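Local structure of hemolysin activator protein CdiB (Acinetobacter baumannii ACICU, 6WIL) at residues L174-E179 and V279-L284; V322-R325 and K330-V333; L486-P489 and Q494-M497. The protein probably secretes its partner toxin across the outer membrane during contact-dependent growth inhibition, as a two-partner-secretion transporter of the Omp85 superfamily. All coordinates share one frame; numbering follows the deposited sequence.

Contact 1 of 3, residues L174-E179 and V279-L284; sequences LDQGLE and VGYYDL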
ATOM      1  N   LEU A 174      15.542 -11.335  -0.060  1.00 35.91           N
ATOM      2  CA  LEU A 174      15.049 -12.041  -1.240  1.00 49.42           C
ATOM      3  C   LEU A 174      13.635 -11.596  -1.587  1.00 41.90           C
ATOM      4  O   LEU A 174      13.318 -11.352  -2.757  1.00 32.62           O
ATOM      5  CB  LEU A 174      15.086 -13.553  -1.011  1.00 41.41           C
ATOM      6  CG  LEU A 174      16.428 -14.212  -0.691  1.00 53.86           C
ATOM      7  CD1 LEU A 174      16.304 -15.729  -0.776  1.00 49.26           C
ATOM      8  CD2 LEU A 174      17.516 -13.701  -1.618  1.00 46.93           C
ATOM      9  N   ASP A 175      12.766 -11.494  -0.577  1.00 35.51           N
ATOM     10  CA  ASP A 175      11.381 -11.106  -0.822  1.00 40.13           C
ATOM     11  C   ASP A 175      11.286  -9.666  -1.309  1.00 41.05           C
ATOM     12  O   ASP A 175      10.483  -9.358  -2.196  1.00 37.60           O
ATOM     13  CB  ASP A 175      10.548 -11.288   0.447  1.00 42.10           C
ATOM     14  CG  ASP A 175      10.206 -12.740   0.725  1.00 50.08           C
ATOM     15  OD1 ASP A 175      10.524 -13.610  -0.115  1.00 54.01           O
ATOM     16  OD2 ASP A 175       9.608 -13.009   1.789  1.00 63.24           O
ATOM     17  N   GLN A 176      12.089  -8.772  -0.732  1.00 33.60           N
ATOM     18  CA  GLN A 176      12.092  -7.384  -1.175  1.00 40.00           C
ATOM     19  C   GLN A 176      12.514  -7.282  -2.634  1.00 46.22           C
ATOM     20  O   GLN A 176      11.829  -6.651  -3.450  1.00 34.77           O
ATOM     21  CB  GLN A 176      13.018  -6.554  -0.290  1.00 30.39           C
ATOM     22  CG  GLN A 176      12.950  -5.074  -0.585  1.00 33.49           C
ATOM     23  CD  GLN A 176      11.570  -4.501  -0.311  1.00 47.98           C
ATOM     24  OE1 GLN A 176      10.837  -5.003   0.544  1.00 28.27           O
ATOM     25  NE2 GLN A 176      11.207  -3.450  -1.042  1.00 38.31           N
ATOM     26  N   GLY A 177      13.643  -7.903  -2.981  1.00 34.44           N
ATOM     27  CA  GLY A 177      14.096  -7.878  -4.360  1.00 39.93           C
ATOM     28  C   GLY A 177      13.124  -8.552  -5.310  1.00 38.07           C
ATOM     29  O   GLY A 177      12.902  -8.078  -6.426  1.00 42.24           O
ATOM     30  N   LEU A 178      12.529  -9.666  -4.878  1.00 31.94           N
ATOM     31  CA  LEU A 178      11.515 -10.323  -5.695  1.00 38.84           C
ATOM     32  C   LEU A 178      10.328  -9.401  -5.958  1.00 41.29           C
ATOM     33  O   LEU A 178       9.793  -9.369  -7.072  1.00 37.81           O
ATOM     34  CB  LEU A 178      11.062 -11.612  -5.014  1.00 37.58           C
ATOM     35  CG  LEU A 178       9.956 -12.436  -5.665  1.00 46.88           C
ATOM     36  CD1 LEU A 178      10.357 -13.897  -5.695  1.00 59.39           C
ATOM     37  CD2 LEU A 178       8.682 -12.262  -4.871  1.00 59.72           C
ATOM     38  N   GLU A 179       9.900  -8.642  -4.944  1.00 28.21           N
ATOM     39  CA  GLU A 179       8.774  -7.732  -5.132  1.00 34.31           C
ATOM     40  C   GLU A 179       9.126  -6.613  -6.101  1.00 21.20           C
ATOM     41  O   GLU A 179       8.297  -6.212  -6.926  1.00 29.35           O
ATOM     42  CB  GLU A 179       8.330  -7.156  -3.790  1.00 37.42           C
ATOM     43  CG  GLU A 179       7.208  -7.926  -3.127  1.00 60.59           C
ATOM     44  CD  GLU A 179       7.074  -7.591  -1.655  1.00 68.15           C
ATOM     45  OE1 GLU A 179       6.912  -8.527  -0.844  1.00 55.33           O
ATOM     46  OE2 GLU A 179       7.147  -6.393  -1.305  1.00 69.87           O
ATOM     47  N   VAL A 279      14.591   1.207  -5.241  1.00 48.79           N
ATOM     48  CA  VAL A 279      16.010   0.986  -4.966  1.00 46.09           C
ATOM     49  C   VAL A 279      16.148   0.126  -3.717  1.00 47.35           C
ATOM     50  O   VAL A 279      16.291   0.643  -2.599  1.00 40.35           O
ATOM     51  CB  VAL A 279      16.779   2.314  -4.821  1.00 50.17           C
ATOM     52  CG1 VAL A 279      18.276   2.055  -4.819  1.00 37.44           C
ATOM     53  CG2 VAL A 279      16.405   3.286  -5.932  1.00 40.50           C
ATOM     54  N   GLY A 280      16.107  -1.187  -3.907  1.00 46.25           N
ATOM     55  CA  GLY A 280      16.183  -2.087  -2.768  1.00 45.49           C
ATOM     56  C   GLY A 280      14.990  -1.920  -1.844  1.00 45.92           C
ATOM     57  O   GLY A 280      13.831  -2.045  -2.264  1.00 38.46           O
ATOM     58  N   TYR A 281      15.270  -1.609  -0.576  1.00 35.21           N
ATOM     59  CA  TYR A 281      14.213  -1.324   0.382  1.00 40.70           C
ATOM     60  C   TYR A 281      13.591   0.052   0.190  1.00 41.14           C
ATOM     61  O   TYR A 281      12.530   0.316   0.766  1.00 43.03           O
ATOM     62  CB  TYR A 281      14.742  -1.448   1.814  1.00 46.27           C
ATOM     63  CG  TYR A 281      14.857  -2.861   2.334  1.00 39.28           C
ATOM     64  CD1 TYR A 281      13.725  -3.649   2.519  1.00 46.58           C
ATOM     65  CD2 TYR A 281      16.101  -3.403   2.654  1.00 48.58           C
ATOM     66  CE1 TYR A 281      13.825  -4.939   2.990  1.00 41.60           C
ATOM     67  CE2 TYR A 281      16.208  -4.693   3.129  1.00 35.25           C
ATOM     68  CZ  TYR A 281      15.071  -5.455   3.297  1.00 32.26           C
ATOM     69  OH  TYR A 281      15.182  -6.739   3.771  1.00 44.54           O
ATOM     70  N   TYR A 282      14.214   0.922  -0.597  1.00 37.64           N
ATOM     71  CA  TYR A 282      13.688   2.255  -0.819  1.00 36.33           C
ATOM     72  C   TYR A 282      12.702   2.259  -1.976  1.00 39.14           C
ATOM     73  O   TYR A 282      12.633   1.320  -2.774  1.00 52.19           O
ATOM     74  CB  TYR A 282      14.823   3.241  -1.094  1.00 40.53           C
ATOM     75  CG  TYR A 282      15.654   3.549   0.125  1.00 37.02           C
ATOM     76  CD1 TYR A 282      16.696   2.716   0.499  1.00 48.08           C
ATOM     77  CD2 TYR A 282      15.390   4.663   0.913  1.00 40.28           C
ATOM     78  CE1 TYR A 282      17.455   2.982   1.619  1.00 55.05           C
ATOM     79  CE2 TYR A 282      16.147   4.937   2.038  1.00 56.12           C
ATOM     80  CZ  TYR A 282      17.177   4.090   2.385  1.00 58.41           C
ATOM     81  OH  TYR A 282      17.931   4.362   3.503  1.00 74.42           O
ATOM     82  N   ASP A 283      11.924   3.334  -2.050  1.00 42.69           N
ATOM     83  CA  ASP A 283      11.013   3.554  -3.161  1.00 44.86           C
ATOM     84  C   ASP A 283      10.995   5.040  -3.469  1.00 41.03           C
ATOM     85  O   ASP A 283      10.832   5.856  -2.560  1.00 40.20           O
ATOM     86  CB  ASP A 283       9.603   3.046  -2.833  1.00 34.82           C
ATOM     87  CG  ASP A 283       8.868   2.516  -4.063  1.00 58.66           C
ATOM     88  OD1 ASP A 283       9.484   2.451  -5.146  1.00 59.99           O
ATOM     89  OD2 ASP A 283       7.677   2.158  -3.941  1.00 68.80           O
ATOM     90  N   LEU A 284      11.170   5.390  -4.740  1.00 40.59           N
ATOM     91  CA  LEU A 284      11.186   6.780  -5.179  1.00 33.86           C
ATOM     92  C   LEU A 284      10.037   7.010  -6.143  1.00 43.04           C
ATOM     93  O   LEU A 284       9.818   6.207  -7.054  1.00 37.74           O
ATOM     94  CB  LEU A 284      12.504   7.154  -5.862  1.00 38.87           C
ATOM     95  CG  LEU A 284      13.778   7.272  -5.029  1.00 54.59           C
ATOM     96  CD1 LEU A 284      14.258   5.915  -4.546  1.00 59.59           C
ATOM     97  CD2 LEU A 284      14.859   7.968  -5.841  1.00 51.57           C
TER
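Gln-176 carries this contact, reaching from helix 171-181 to the turn residues Gly-280 and Tyr-281. Two residues earlier, Leu-174 points away from the turn and packs on Met-189 of strand 185-193, which places the helix between that strand and the barrel. At Gln-176 the helix meets the turn. The first torsion swings CG opposite the main-chain nitrogen (chi1 -173°), and a bend at chi2 then brings the amide beside the turn backbone. NE2 donates to Gly-280 O at 3.2 Å, with an angle of 150° at the hydrogen, approaching from outside the carbonyl plane. The same carbonyl oxygen accepts from Asn-180 ND2, one helical turn further on, so two side-chain amides grip it. Meanwhile Gln-176 OE1 accepts from Arg-325 NH1, and using both ends of the amide fixes its rotation. The methylenes approach the CD1-CE1 part of the Tyr-281 ring obliquely: Gln-176 CG is 3.5 Å from Tyr-281 CD1, and Gln-176 CB is 3.7 Å from Tyr-281 CE1. Amide and ring planes are 35° apart. A long glutamine suits this place, pairing an apolar stem with a polar head. Across the contact, Gly-280 has a positive phi, which glycine tolerates easily, and Tyr-282 N bonds back to Val-279 O at 2.9 Å. This is a type II' beta turn of the transmembrane barrel, probably periplasmic, docked on a POTRA-domain helix in the manner expected where POTRA domains join an Omp85-type barrel.

Contact 2 of 3, residues V322-R325 and K330-V333; sequences VISR and KTSV
Ile-323 lays its CD1 methyl against Val-333, 3.6 Å from Val-333 CG1, the two side chains crossing at about a right angle. A chi1 of 55° wedges its CG1 branch into the gap above the main chain, and from there the same isoleucine also meets the methyl of Thr-331, with Ile-323 CD1 3.8 Å from Thr-331 CG2. Ile-323 and Val-333 lie on the surface of the barrel, where such apolar residues may face lipid. Thr-331 serves both needs, offering its methyl to Ile-323 while its hydroxyl bonds to His-367 on the next strand. Beneath these side chains the pairing slips by one residue. Ile-323 N donates to Thr-331 O at 2.9 Å, and Ser-324 N makes a weak bond of 3.4 Å to that same oxygen. Two consecutive residues therefore face one, a classic beta bulge in the hairpin of strands 308-326 and 329-346, part of the 16-stranded antiparallel barrel. Regular pairing resumes where Thr-331 N donates to Ser-324 O at 2.7 Å. The Ser-324 hydroxyl bonds to His-329 NE2, just before Lys-330 in sequence. On the other face Val-322 packs across the lysine chain, its CG2 3.7 Å from Lys-330 CE. Stretched out from chi1 (-176°) to its last torsion, Lys-330 runs alongside Arg-325, the two pointing the same way. Arg-325 NH1 comes within 4.0 Å of Lys-330 NZ because both residues reach for the carboxylate of Glu-179 on helix 171-181, Arg-325 through NH2 and Lys-330 through NZ; the negative charge of the glutamate probably offsets theirs.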
ATOM      1  N   VAL A 322      11.178   0.543   3.307  1.00 40.80           N
ATOM      2  CA  VAL A 322      10.694  -0.582   4.099  1.00 47.02           C
ATOM      3  C   VAL A 322      11.594  -0.736   5.318  1.00 46.97           C
ATOM      4  O   VAL A 322      12.812  -0.902   5.191  1.00 59.51           O
ATOM      5  CB  VAL A 322      10.659  -1.870   3.269  1.00 51.48           C
ATOM      6  CG1 VAL A 322      10.380  -3.063   4.169  1.00 37.87           C
ATOM      7  CG2 VAL A 322       9.608  -1.767   2.175  1.00 34.09           C
ATOM      8  N   ILE A 323      10.995  -0.680   6.505  1.00 43.13           N
ATOM      9  CA  ILE A 323      11.753  -0.733   7.748  1.00 54.81           C
ATOM     10  C   ILE A 323      11.628  -2.113   8.386  1.00 57.44           C
ATOM     11  O   ILE A 323      12.516  -2.543   9.132  1.00 61.76           O
ATOM     12  CB  ILE A 323      11.291   0.372   8.718  1.00 52.07           C
ATOM     13  CG1 ILE A 323       9.787   0.281   8.960  1.00 49.31           C
ATOM     14  CG2 ILE A 323      11.649   1.748   8.182  1.00 42.84           C
ATOM     15  CD1 ILE A 323       9.265   1.349   9.885  1.00 47.01           C
ATOM     16  N   SER A 324      10.535  -2.818   8.093  1.00 46.82           N
ATOM     17  CA  SER A 324      10.289  -4.132   8.668  1.00 45.48           C
ATOM     18  C   SER A 324       9.353  -4.918   7.762  1.00 43.56           C
ATOM     19  O   SER A 324       8.364  -4.373   7.264  1.00 34.08           O
ATOM     20  CB  SER A 324       9.682  -4.021  10.070  1.00 46.51           C
ATOM     21  OG  SER A 324       8.920  -5.174  10.390  1.00 46.03           O
ATOM     22  N   ARG A 325       9.657  -6.200   7.571  1.00 37.25           N
ATOM     23  CA  ARG A 325       8.796  -7.057   6.770  1.00 43.23           C
ATOM     24  C   ARG A 325       8.963  -8.503   7.209  1.00 42.34           C
ATOM     25  O   ARG A 325       9.938  -8.868   7.870  1.00 43.58           O
ATOM     26  CB  ARG A 325       9.097  -6.923   5.275  1.00 34.59           C
ATOM     27  CG  ARG A 325      10.427  -7.504   4.845  1.00 32.46           C
ATOM     28  CD  ARG A 325      10.515  -7.508   3.334  1.00 32.92           C
ATOM     29  NE  ARG A 325       9.513  -8.397   2.753  1.00 39.94           N
ATOM     30  CZ  ARG A 325       8.858  -8.151   1.625  1.00 46.38           C
ATOM     31  NH1 ARG A 325       9.083  -7.029   0.953  1.00 43.94           N
ATOM     32  NH2 ARG A 325       7.965  -9.023   1.177  1.00 43.69           N
ATOM     33  N   LYS A 330       4.354  -6.103   6.145  1.00 44.99           N
ATOM     34  CA  LYS A 330       5.272  -5.180   5.490  1.00 48.15           C
ATOM     35  C   LYS A 330       5.016  -3.784   6.036  1.00 43.50           C
ATOM     36  O   LYS A 330       3.879  -3.309   6.006  1.00 39.60           O
ATOM     37  CB  LYS A 330       5.088  -5.213   3.968  1.00 41.01           C
ATOM     38  CG  LYS A 330       6.068  -4.361   3.188  1.00 42.41           C
ATOM     39  CD  LYS A 330       6.046  -4.747   1.714  1.00 62.50           C
ATOM     40  CE  LYS A 330       6.744  -3.710   0.853  1.00 50.17           C
ATOM     41  NZ  LYS A 330       6.796  -4.121  -0.575  1.00 58.24           N
ATOM     42  N   THR A 331       6.069  -3.138   6.540  1.00 38.61           N
ATOM     43  CA  THR A 331       5.971  -1.827   7.168  1.00 37.42           C
ATOM     44  C   THR A 331       6.991  -0.885   6.547  1.00 40.29           C
ATOM     45  O   THR A 331       8.145  -1.267   6.328  1.00 33.33           O
ATOM     46  CB  THR A 331       6.210  -1.907   8.688  1.00 53.60           C
ATOM     47  OG1 THR A 331       5.276  -2.819   9.280  1.00 53.09           O
ATOM     48  CG2 THR A 331       6.048  -0.535   9.333  1.00 36.44           C
ATOM     49  N   SER A 332       6.572   0.350   6.281  1.00 40.85           N
ATOM     50  CA  SER A 332       7.471   1.321   5.679  1.00 38.07           C
ATOM     51  C   SER A 332       7.147   2.717   6.190  1.00 42.90           C
ATOM     52  O   SER A 332       6.010   3.009   6.569  1.00 37.80           O
ATOM     53  CB  SER A 332       7.392   1.272   4.148  1.00 42.73           C
ATOM     54  OG  SER A 332       6.050   1.167   3.710  1.00 46.92           O
ATOM     55  N   VAL A 333       8.170   3.567   6.214  1.00 37.01           N
ATOM     56  CA  VAL A 333       8.020   4.986   6.507  1.00 45.02           C
ATOM     57  C   VAL A 333       8.248   5.753   5.214  1.00 52.32           C
ATOM     58  O   VAL A 333       9.021   5.327   4.349  1.00 36.87           O
ATOM     59  CB  VAL A 333       8.993   5.460   7.611  1.00 43.02           C
ATOM     60  CG1 VAL A 333       8.664   4.785   8.929  1.00 44.13           C
ATOM     61  CG2 VAL A 333      10.437   5.176   7.216  1.00 38.78           C
TER

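Contact 3 of 3, residues L486-P489 and Q494-M497; sequences LNAP and QFYM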
ATOM      1  N   LEU A 486     -20.580 -11.259  -3.456  1.00 63.15           N
ATOM      2  CA  LEU A 486     -20.696 -12.698  -3.651  1.00 68.49           C
ATOM      3  C   LEU A 486     -20.671 -13.009  -5.139  1.00 70.24           C
ATOM      4  O   LEU A 486     -21.150 -12.223  -5.958  1.00 61.83           O
ATOM      5  CB  LEU A 486     -21.990 -13.267  -3.018  1.00 59.79           C
ATOM      6  CG  LEU A 486     -23.385 -12.779  -3.432  1.00 59.27           C
ATOM      7  CD1 LEU A 486     -23.941 -13.540  -4.644  1.00 90.15           C
ATOM      8  CD2 LEU A 486     -24.342 -12.875  -2.243  1.00 73.27           C
ATOM      9  N   ASN A 487     -20.122 -14.171  -5.482  1.00 71.36           N
ATOM     10  CA  ASN A 487     -20.073 -14.587  -6.877  1.00 63.78           C
ATOM     11  C   ASN A 487     -21.469 -14.891  -7.403  1.00 75.53           C
ATOM     12  O   ASN A 487     -22.273 -15.552  -6.740  1.00 66.97           O
ATOM     13  CB  ASN A 487     -19.188 -15.819  -7.042  1.00 63.75           C
ATOM     14  CG  ASN A 487     -17.726 -15.470  -7.132  1.00 84.09           C
ATOM     15  OD1 ASN A 487     -17.369 -14.318  -7.381  1.00 86.52           O
ATOM     16  ND2 ASN A 487     -16.867 -16.460  -6.939  1.00 84.73           N
ATOM     17  N   ALA A 488     -21.747 -14.404  -8.602  1.00 82.84           N
ATOM     18  CA  ALA A 488     -22.980 -14.725  -9.294  1.00 75.16           C
ATOM     19  C   ALA A 488     -22.917 -16.153  -9.825  1.00 70.44           C
ATOM     20  O   ALA A 488     -21.834 -16.736  -9.931  1.00 71.68           O
ATOM     21  CB  ALA A 488     -23.204 -13.733 -10.431  1.00 78.61           C
ATOM     22  N   PRO A 489     -24.066 -16.751 -10.156  1.00 78.74           N
ATOM     23  CA  PRO A 489     -24.034 -18.093 -10.766  1.00 85.62           C
ATOM     24  C   PRO A 489     -23.293 -18.123 -12.092  1.00 93.80           C
ATOM     25  O   PRO A 489     -22.790 -19.178 -12.501  1.00 79.42           O
ATOM     26  CB  PRO A 489     -25.521 -18.433 -10.937  1.00 93.43           C
ATOM     27  CG  PRO A 489     -26.210 -17.097 -10.976  1.00 83.87           C
ATOM     28  CD  PRO A 489     -25.442 -16.240 -10.021  1.00 78.03           C
ATOM     29  N   GLN A 494     -20.111 -10.851 -10.028  1.00 61.02           N
ATOM     30  CA  GLN A 494     -20.388 -10.817  -8.601  1.00 70.10           C
ATOM     31  C   GLN A 494     -21.368  -9.694  -8.290  1.00 67.23           C
ATOM     32  O   GLN A 494     -21.296  -8.614  -8.883  1.00 53.46           O
ATOM     33  CB  GLN A 494     -19.098 -10.652  -7.781  1.00 65.08           C
ATOM     34  CG  GLN A 494     -18.197  -9.505  -8.205  1.00 74.76           C
ATOM     35  CD  GLN A 494     -17.054  -9.270  -7.229  1.00 91.31           C
ATOM     36  OE1 GLN A 494     -16.779  -8.133  -6.838  1.00 77.09           O
ATOM     37  NE2 GLN A 494     -16.386 -10.347  -6.827  1.00 93.20           N
ATOM     38  N   PHE A 495     -22.296  -9.974  -7.376  1.00 65.88           N
ATOM     39  CA  PHE A 495     -23.187  -8.968  -6.816  1.00 62.55           C
ATOM     40  C   PHE A 495     -22.570  -8.392  -5.550  1.00 58.78           C
ATOM     41  O   PHE A 495     -21.792  -9.059  -4.864  1.00 63.89           O
ATOM     42  CB  PHE A 495     -24.558  -9.562  -6.482  1.00 63.65           C
ATOM     43  CG  PHE A 495     -25.171 -10.354  -7.600  1.00 83.57           C
ATOM     44  CD1 PHE A 495     -25.656  -9.719  -8.730  1.00 83.73           C
ATOM     45  CD2 PHE A 495     -25.280 -11.733  -7.512  1.00 77.92           C
ATOM     46  CE1 PHE A 495     -26.226 -10.444  -9.759  1.00 69.26           C
ATOM     47  CE2 PHE A 495     -25.851 -12.464  -8.536  1.00 74.26           C
ATOM     48  CZ  PHE A 495     -26.325 -11.818  -9.662  1.00 75.72           C
ATOM     49  N   TYR A 496     -22.923  -7.148  -5.236  1.00 57.27           N
ATOM     50  CA  TYR A 496     -22.417  -6.537  -4.016  1.00 53.80           C
ATOM     51  C   TYR A 496     -23.452  -5.585  -3.443  1.00 48.43           C
ATOM     52  O   TYR A 496     -24.217  -4.953  -4.178  1.00 57.79           O
ATOM     53  CB  TYR A 496     -21.087  -5.802  -4.247  1.00 56.60           C
ATOM     54  CG  TYR A 496     -21.178  -4.533  -5.073  1.00 64.05           C
ATOM     55  CD1 TYR A 496     -21.395  -3.298  -4.470  1.00 48.41           C
ATOM     56  CD2 TYR A 496     -21.016  -4.567  -6.451  1.00 74.76           C
ATOM     57  CE1 TYR A 496     -21.468  -2.137  -5.224  1.00 59.69           C
ATOM     58  CE2 TYR A 496     -21.087  -3.412  -7.211  1.00 65.66           C
ATOM     59  CZ  TYR A 496     -21.312  -2.202  -6.593  1.00 56.57           C
ATOM     60  OH  TYR A 496     -21.379  -1.059  -7.355  1.00 65.35           O
HETATM   61  N   MSE A 497     -23.472  -5.501  -2.116  1.00 55.07           N
HETATM   62  CA  MSE A 497     -24.269  -4.508  -1.408  1.00 62.19           C
HETATM   63  C   MSE A 497     -23.340  -3.742  -0.474  1.00 51.98           C
HETATM   64  O   MSE A 497     -22.441  -4.329   0.128  1.00 58.09           O
HETATM   65  CB  MSE A 497     -25.410  -5.160  -0.626  1.00 60.69           C
HETATM   66  CG  MSE A 497     -26.601  -4.245  -0.381  1.00 71.29           C
HETATM   67 SE   MSE A 497     -27.390  -4.455   1.394  0.36 89.60          SE
HETATM   68  CE  MSE A 497     -27.559  -6.396   1.443  1.00 66.04           C
TER
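Leu-486 and Phe-495 face each other as an antiparallel hydrogen-bonded pair, and the close apolar packing of the contact is gathered on their side. Leu-486 N donates to Phe-495 O at 2.9 Å, and Phe-495 N returns a bond of 2.9 Å to Leu-486 O. Above this pair the leucine, its chi1 at 59° folding the side chain back over its own backbone, brings the CD1 methyl to the edge of the phenylalanine ring in the ring plane, 3.6 Å from Phe-495 CD2. Ala-488 comes at the ring obliquely, its CB 3.5 Å from Phe-495 CE2; one methyl is enough, since the backbone here already runs close to the ring. Pro-489 adds a looser touch at the ring edge, with CD 4.1 Å from Phe-495 CE2, and suits a place where the chain has left the strand for the turn. Looseness on the polar side is confined to the two amide ends, for Gln-494 CB lies only 3.2 Å from Leu-486 O. Asn-487 and Gln-494 are a non-hydrogen-bonded pair whose side chains diverge; their amide planes are 44° apart, and Asn-487 OD1 remains 4.1 Å from Gln-494 NE2. Asn-487 lies on the surface, as befits an amide near a turn, while Gln-494 OE1 has a weak bond to Arg-524. Within the hairpin of strands 476-487 and 493-505, the second strand pairs next with strand 515-526: Phe-495 also packs on Leu-523, whereas the next residue, Tyr-496, makes a cation-pi contact with Arg-524 and a hydrogen bond to Asp-533 on strand 530-541.

How the contacts relate
Along the chain the contacts come in series. Contact 1 joins helix 171-181 to the turn leading into strand 282-295, contact 2 follows in the hairpin of strands 308-326 and 329-346, and contact 3 lies far later, in the hairpin of 476-487 and 493-505. All three reach the same closed barrel. Contacts 1 and 2 have centres 11 Å apart and touch directly, because the turn before strand 282-295 and the end of its sheet neighbour 308-326 both meet helix 171-181. Contact 3 stands apart, its centre about 36 Å from that of contact 1 and 35 Å from that of contact 2. Thus the POTRA-family region is fastened to adjoining strand ends, while contact 3 belongs to the barrel alone.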